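PDB 4G68: ABC transporter from Caldanaerobius, which probably serves as the extracellular solute-binding component of an ABC importer, capturing xylan-derived sugars for uptake. Local coordinates for residues F43-T48 / T54-I59. Residues are numbered along the deposited sequence; the frame is centred on the assembly and turned at random.
Sequences FWNLFT and TKVKEI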
ATOM      1  N   PHE C  43      16.321 -14.477   3.134  1.00 27.31           N
ATOM      2  CA  PHE C  43      15.619 -13.258   2.711  1.00 27.83           C
ATOM      3  C   PHE C  43      14.136 -13.584   2.688  1.00 25.44           C
ATOM      4  O   PHE C  43      13.746 -14.540   2.012  1.00 27.78           O
ATOM      5  CB  PHE C  43      16.101 -12.872   1.312  1.00 26.48           C
ATOM      6  CG  PHE C  43      15.283 -11.797   0.641  1.00 26.57           C
ATOM      7  CD1 PHE C  43      14.960 -10.597   1.308  1.00 27.54           C
ATOM      8  CD2 PHE C  43      14.845 -11.982  -0.690  1.00 26.98           C
ATOM      9  CE1 PHE C  43      14.216  -9.621   0.677  1.00 25.79           C
ATOM     10  CE2 PHE C  43      14.100 -10.994  -1.319  1.00 26.42           C
ATOM     11  CZ  PHE C  43      13.804  -9.812  -0.638  1.00 25.32           C
ATOM     12  N   TRP C  44      13.331 -12.858   3.477  1.00 23.21           N
ATOM     13  CA  TRP C  44      11.885 -13.041   3.421  1.00 24.42           C
ATOM     14  C   TRP C  44      11.204 -11.894   2.699  1.00 24.65           C
ATOM     15  O   TRP C  44      11.583 -10.740   2.884  1.00 22.67           O
ATOM     16  CB  TRP C  44      11.262 -13.151   4.810  1.00 27.45           C
ATOM     17  CG  TRP C  44      11.752 -14.334   5.658  1.00 29.51           C
ATOM     18  CD1 TRP C  44      12.635 -15.359   5.306  1.00 29.43           C
ATOM     19  CD2 TRP C  44      11.367 -14.626   7.051  1.00 30.21           C
ATOM     20  NE1 TRP C  44      12.833 -16.240   6.367  1.00 28.52           N
ATOM     21  CE2 TRP C  44      12.088 -15.866   7.433  1.00 30.33           C
ATOM     22  CE3 TRP C  44      10.531 -14.010   7.980  1.00 29.21           C
ATOM     23  CZ2 TRP C  44      11.982 -16.415   8.700  1.00 30.77           C
ATOM     24  CZ3 TRP C  44      10.428 -14.582   9.263  1.00 32.42           C
ATOM     25  CH2 TRP C  44      11.137 -15.760   9.609  1.00 32.13           C
ATOM     26  N   ASN C  45      10.176 -12.215   1.904  1.00 23.73           N
ATOM     27  CA  ASN C  45       9.338 -11.192   1.232  1.00 26.25           C
ATOM     28  C   ASN C  45       7.909 -11.711   1.008  1.00 25.95           C
ATOM     29  O   ASN C  45       7.614 -12.889   1.315  1.00 24.86           O
ATOM     30  CB  ASN C  45       9.993 -10.696  -0.074  1.00 27.34           C
ATOM     31  CG  ASN C  45      10.081 -11.784  -1.125  1.00 23.01           C
ATOM     32  OD1 ASN C  45       9.098 -12.055  -1.831  1.00 25.93           O
ATOM     33  ND2 ASN C  45      11.238 -12.432  -1.216  1.00 26.72           N
ATOM     34  N   LEU C  46       7.030 -10.842   0.499  1.00 25.38           N
ATOM     35  CA  LEU C  46       5.615 -11.200   0.343  1.00 26.19           C
ATOM     36  C   LEU C  46       5.136 -11.271  -1.122  1.00 27.65           C
ATOM     37  O   LEU C  46       3.910 -11.372  -1.380  1.00 24.33           O
ATOM     38  CB  LEU C  46       4.714 -10.275   1.152  1.00 25.20           C
ATOM     39  CG  LEU C  46       4.701  -8.776   0.830  1.00 27.28           C
ATOM     40  CD1 LEU C  46       4.591  -8.455  -0.661  1.00 26.77           C
ATOM     41  CD2 LEU C  46       3.572  -8.076   1.583  1.00 26.07           C
ATOM     42  N   PHE C  47       6.087 -11.245  -2.071  1.00 28.29           N
ATOM     43  CA  PHE C  47       5.753 -11.307  -3.516  1.00 29.17           C
ATOM     44  C   PHE C  47       5.281 -12.675  -4.043  1.00 31.57           C
ATOM     45  O   PHE C  47       6.008 -13.416  -4.742  1.00 29.07           O
ATOM     46  CB  PHE C  47       6.882 -10.739  -4.367  1.00 30.99           C
ATOM     47  CG  PHE C  47       7.064  -9.265  -4.198  1.00 30.49           C
ATOM     48  CD1 PHE C  47       6.180  -8.360  -4.779  1.00 31.70           C
ATOM     49  CD2 PHE C  47       8.125  -8.773  -3.444  1.00 31.81           C
ATOM     50  CE1 PHE C  47       6.366  -6.988  -4.609  1.00 32.34           C
ATOM     51  CE2 PHE C  47       8.298  -7.409  -3.255  1.00 32.19           C
ATOM     52  CZ  PHE C  47       7.419  -6.510  -3.850  1.00 29.88           C
ATOM     53  N   THR C  48       4.019 -12.962  -3.756  1.00 31.48           N
ATOM     54  CA  THR C  48       3.461 -14.300  -3.936  1.00 34.59           C
ATOM     55  C   THR C  48       2.802 -14.530  -5.299  1.00 39.69           C
ATOM     56  O   THR C  48       2.827 -15.646  -5.828  1.00 41.22           O
ATOM     57  CB  THR C  48       2.464 -14.584  -2.810  1.00 32.54           C
ATOM     58  OG1 THR C  48       1.813 -15.822  -3.051  1.00 37.65           O
ATOM     59  CG2 THR C  48       1.429 -13.482  -2.687  1.00 29.00           C
ATOM     60  N   THR C  54       7.928 -15.124  -9.912  1.00 31.06           N
ATOM     61  CA  THR C  54       8.898 -15.605 -10.932  1.00 31.81           C
ATOM     62  C   THR C  54      10.033 -14.598 -11.097  1.00 31.28           C
ATOM     63  O   THR C  54      11.210 -14.972 -11.161  1.00 30.56           O
ATOM     64  CB  THR C  54       8.209 -15.823 -12.314  1.00 30.79           C
ATOM     65  OG1 THR C  54       7.190 -16.838 -12.202  1.00 32.18           O
ATOM     66  CG2 THR C  54       9.216 -16.214 -13.429  1.00 31.83           C
ATOM     67  N   LYS C  55       9.671 -13.314 -11.166  1.00 31.93           N
ATOM     68  CA  LYS C  55      10.686 -12.260 -11.265  1.00 33.42           C
ATOM     69  C   LYS C  55      11.675 -12.171 -10.096  1.00 32.26           C
ATOM     70  O   LYS C  55      12.894 -11.936 -10.302  1.00 29.32           O
ATOM     71  CB  LYS C  55      10.008 -10.915 -11.518  1.00 36.54           C
ATOM     72  CG  LYS C  55       9.213 -10.943 -12.812  1.00 40.80           C
ATOM     73  CD  LYS C  55      10.134 -10.901 -14.007  1.00 44.25           C
ATOM     74  CE  LYS C  55      10.453  -9.463 -14.291  1.00 48.29           C
ATOM     75  NZ  LYS C  55      11.505  -9.419 -15.323  1.00 47.67           N
ATOM     76  N   VAL C  56      11.143 -12.362  -8.892  1.00 28.06           N
ATOM     77  CA  VAL C  56      11.950 -12.227  -7.683  1.00 30.70           C
ATOM     78  C   VAL C  56      12.922 -13.397  -7.613  1.00 32.16           C
ATOM     79  O   VAL C  56      14.116 -13.196  -7.322  1.00 29.33           O
ATOM     80  CB  VAL C  56      11.077 -12.140  -6.405  1.00 28.13           C
ATOM     81  CG1 VAL C  56      11.944 -12.123  -5.140  1.00 24.68           C
ATOM     82  CG2 VAL C  56      10.278 -10.857  -6.459  1.00 27.33           C
ATOM     83  N   LYS C  57      12.419 -14.585  -7.945  1.00 33.20           N
ATOM     84  CA  LYS C  57      13.274 -15.784  -8.027  1.00 38.33           C
ATOM     85  C   LYS C  57      14.459 -15.569  -8.963  1.00 39.85           C
ATOM     86  O   LYS C  57      15.602 -15.968  -8.638  1.00 45.53           O
ATOM     87  CB  LYS C  57      12.480 -17.035  -8.458  1.00 42.43           C
ATOM     88  CG  LYS C  57      13.282 -18.333  -8.329  1.00 43.36           C
ATOM     89  CD  LYS C  57      13.623 -18.581  -6.864  1.00 47.70           C
ATOM     90  CE  LYS C  57      14.803 -19.514  -6.631  1.00 49.22           C
ATOM     91  NZ  LYS C  57      14.957 -20.630  -7.617  1.00 53.06           N
ATOM     92  N   GLU C  58      14.174 -14.951 -10.119  1.00 36.54           N
ATOM     93  CA  GLU C  58      15.169 -14.668 -11.146  1.00 37.29           C
ATOM     94  C   GLU C  58      16.241 -13.712 -10.609  1.00 36.44           C
ATOM     95  O   GLU C  58      17.424 -13.962 -10.763  1.00 37.03           O
ATOM     96  CB  GLU C  58      14.508 -14.073 -12.402  1.00 39.53           C
ATOM     97  CG  GLU C  58      13.553 -15.044 -13.115  1.00 41.37           C
ATOM     98  CD  GLU C  58      12.893 -14.455 -14.363  1.00 46.03           C
ATOM     99  OE1 GLU C  58      12.895 -13.214 -14.556  1.00 47.60           O
ATOM    100  OE2 GLU C  58      12.361 -15.241 -15.169  1.00 47.73           O
ATOM    101  N   ILE C  59      15.808 -12.615 -10.001  1.00 31.02           N
ATOM    102  CA  ILE C  59      16.691 -11.686  -9.335  1.00 34.04           C
ATOM    103  C   ILE C  59      17.613 -12.406  -8.349  1.00 33.94           C
ATOM    104  O   ILE C  59      18.827 -12.212  -8.411  1.00 40.07           O
ATOM    105  CB  ILE C  59      15.928 -10.576  -8.576  1.00 32.50           C
ATOM    106  CG1 ILE C  59      15.184  -9.663  -9.547  1.00 30.57           C
ATOM    107  CG2 ILE C  59      16.922  -9.745  -7.780  1.00 31.78           C
ATOM    108  CD1 ILE C  59      14.133  -8.792  -8.893  1.00 33.06           C
TER
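With CG1 anti to the backbone N (chi1 175°) and CG2 beside it, V56 spreads its two methyls from the helix so that each meets a different residue of the 43-48 segment: CG1 lies 4.0 Å from ND2 of N45, and CG2 is 4.0 Å from CB of F47. N45 approaches from the opposite direction; chi1 66° puts its CG over the backbone, between N and C, a rotation that, with chi2 at 81°, turns the amide's oxygen toward the chain ahead and its nitrogen toward E74 and V56. Its OD1 accepts a hydrogen bond from the backbone N of F47 at 3.1 Å, in the carbonyl plane and on a lone pair, which closes an Asx turn just where the strand ends. ND2, beside the valine methyl, hydrogen-bonds E74 OE1. The amide is thus fixed at both ends; V56 meets it by van der Waals contact. With an alanine here in place of N45, the F47 N-H and the E74 carboxylate would probably lose this partner and a gap would open beside CG1 of V56. The F47 ring meets CG2 obliquely and carries L46 CD1 over the centre of one face, 4.3 Å above its plane. This buried contact illustrates how a beta-alpha-beta unit packs: helix 52-66 lies against the end of strand 40-45, the strand that precedes it, with E74 of strand 71-76 beside V56, Q100 of strand 98-102 touching N45 and F47, and L346 and M349 of helix 332-353 on the valine.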